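Long-range contact in estrogen receptor (Crassostrea gigas, PDB 4N1Y), which probably regulates transcription as a constitutively active estrogen receptor in which the hormone-dependent allosteric switch appears to have become vestigial: residues L37-V42 with G216-C221. Numbering follows the deposited sequence.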
loop_
_atom_site.group_PDB
_atom_site.type_symbol
_atom_site.label_atom_id
_atom_site.label_comp_id
_atom_site.label_asym_id
_atom_site.label_seq_id
_atom_site.Cartn_x
_atom_site.Cartn_y
_atom_site.Cartn_z
ATOM N N LEU B 37 23.006 -4.877 15.925
ATOM C CA LEU B 37 22.134 -5.522 14.954
ATOM C C LEU B 37 21.875 -4.621 13.761
ATOM O O LEU B 37 21.967 -5.060 12.612
ATOM C CB LEU B 37 20.799 -5.919 15.588
ATOM C CG LEU B 37 20.772 -7.058 16.610
ATOM C CD1 LEU B 37 19.371 -7.246 17.156
ATOM C CD2 LEU B 37 21.257 -8.343 15.970
ATOM N N LEU B 38 21.536 -3.367 14.036
ATOM C CA LEU B 38 21.203 -2.426 12.975
ATOM C C LEU B 38 22.337 -2.187 11.988
ATOM O O LEU B 38 22.082 -1.986 10.798
ATOM C CB LEU B 38 20.775 -1.090 13.570
ATOM C CG LEU B 38 19.361 -1.047 14.131
ATOM C CD1 LEU B 38 19.000 0.345 14.660
ATOM C CD2 LEU B 38 18.410 -1.500 13.057
ATOM N N ASN B 39 23.587 -2.257 12.443
ATOM C CA ASN B 39 24.679 -2.016 11.503
ATOM C C ASN B 39 24.770 -3.201 10.551
ATOM O O ASN B 39 25.063 -3.023 9.371
ATOM C CB ASN B 39 26.037 -1.757 12.213
ATOM C CG ASN B 39 26.179 -0.317 12.758
ATOM O OD1 ASN B 39 25.535 0.612 12.278
ATOM N ND2 ASN B 39 27.041 -0.141 13.756
ATOM N N SER B 40 24.422 -4.390 11.029
ATOM C CA SER B 40 24.411 -5.546 10.147
ATOM C C SER B 40 23.207 -5.449 9.217
ATOM O O SER B 40 23.346 -5.636 8.009
ATOM C CB SER B 40 24.381 -6.855 10.934
ATOM O OG SER B 40 25.580 -7.033 11.664
ATOM N N LEU B 41 22.041 -5.122 9.772
ATOM C CA LEU B 41 20.840 -4.955 8.953
ATOM C C LEU B 41 21.001 -3.866 7.907
ATOM O O LEU B 41 20.623 -4.044 6.757
ATOM C CB LEU B 41 19.615 -4.646 9.813
ATOM C CG LEU B 41 19.099 -5.763 10.722
ATOM C CD1 LEU B 41 17.938 -5.265 11.579
ATOM C CD2 LEU B 41 18.683 -6.989 9.898
ATOM N N VAL B 42 21.584 -2.745 8.302
ATOM C CA VAL B 42 21.757 -1.634 7.379
ATOM C C VAL B 42 22.635 -1.996 6.201
ATOM O O VAL B 42 22.331 -1.625 5.067
ATOM C CB VAL B 42 22.374 -0.405 8.088
ATOM C CG1 VAL B 42 23.087 0.512 7.101
ATOM C CG2 VAL B 42 21.314 0.336 8.863
ATOM N N GLY B 216 23.154 9.277 13.411
ATOM C CA GLY B 216 24.570 9.257 13.085
ATOM C C GLY B 216 25.424 8.209 13.786
ATOM O O GLY B 216 26.643 8.146 13.577
ATOM N N VAL B 217 24.784 7.382 14.607
ATOM C CA VAL B 217 25.475 6.331 15.332
ATOM C C VAL B 217 25.642 5.143 14.423
ATOM O O VAL B 217 26.719 4.554 14.300
ATOM C CB VAL B 217 24.705 5.901 16.561
ATOM C CG1 VAL B 217 25.408 4.731 17.213
ATOM C CG2 VAL B 217 24.578 7.058 17.520
ATOM N N VAL B 218 24.550 4.823 13.751
ATOM C CA VAL B 218 24.559 3.714 12.835
ATOM C C VAL B 218 25.181 4.278 11.577
ATOM O O VAL B 218 24.832 5.371 11.123
ATOM C CB VAL B 218 23.137 3.171 12.574
ATOM C CG1 VAL B 218 23.074 2.375 11.271
ATOM C CG2 VAL B 218 22.660 2.349 13.762
ATOM N N THR B 219 26.133 3.548 11.026
ATOM C CA THR B 219 26.847 4.062 9.883
ATOM C C THR B 219 26.260 3.566 8.571
ATOM O O THR B 219 26.043 2.375 8.388
ATOM C CB THR B 219 28.320 3.697 9.992
ATOM O OG1 THR B 219 28.472 2.297 9.751
ATOM C CG2 THR B 219 28.812 4.005 11.401
ATOM N N PHE B 220 25.973 4.498 7.673
ATOM C CA PHE B 220 25.437 4.152 6.359
ATOM C C PHE B 220 26.460 4.389 5.285
ATOM O O PHE B 220 27.128 5.416 5.318
ATOM C CB PHE B 220 24.210 5.001 6.009
ATOM C CG PHE B 220 23.002 4.731 6.850
ATOM C CD1 PHE B 220 21.868 4.164 6.290
ATOM C CD2 PHE B 220 22.978 5.089 8.187
ATOM C CE1 PHE B 220 20.735 3.931 7.063
ATOM C CE2 PHE B 220 21.854 4.861 8.965
ATOM C CZ PHE B 220 20.730 4.284 8.405
ATOM N N CYS B 221 26.596 3.492 4.314
ATOM C CA CYS B 221 27.384 3.895 3.156
ATOM C C CYS B 221 26.493 4.738 2.297
ATOM O O CYS B 221 25.272 4.815 2.520
ATOM C CB CYS B 221 27.993 2.740 2.341
ATOM S SG CYS B 221 29.596 2.147 2.943
#
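Val-42 has CG1 anti to its backbone N (chi1 156°), which turns both methyls to the loop 216-221. CG1 sits over one face of the Phe-220 ring in a CH-pi contact, 4.2 Å from the centroid and offset toward the rim. The two side chains cross at about a right angle. CG2 of Val-42 meets CG1 of Val-218 at 3.6 Å. The other methyl of Val-218, CG2, packs on CB of Leu-38 at 3.9 Å. Asn-39 has CG anti to its carbonyl carbon (chi1 -79°), and this carries the amide oxygen OD1 toward the loop. OD1 accepts a hydrogen bond from Thr-219 N at 3.2 Å. The bond is bent, and the donor is tilted 33° from the carbonyl plane. The same OD1 lies beside the Val-218 side chain. The loop joins helix 187-215 to helix 222-229, so the contact ties the turn before the last helix to helix 34-56 of this nuclear receptor ligand-binding domain. Leu-212 of helix 187-215 touches Leu-38, Val-218 and Phe-220, and Leu-224 touches Val-42. The contact is mainly apolar, and a single side-chain-to-backbone hydrogen bond joins Asn-39 to the loop at Thr-219, on the more exposed side.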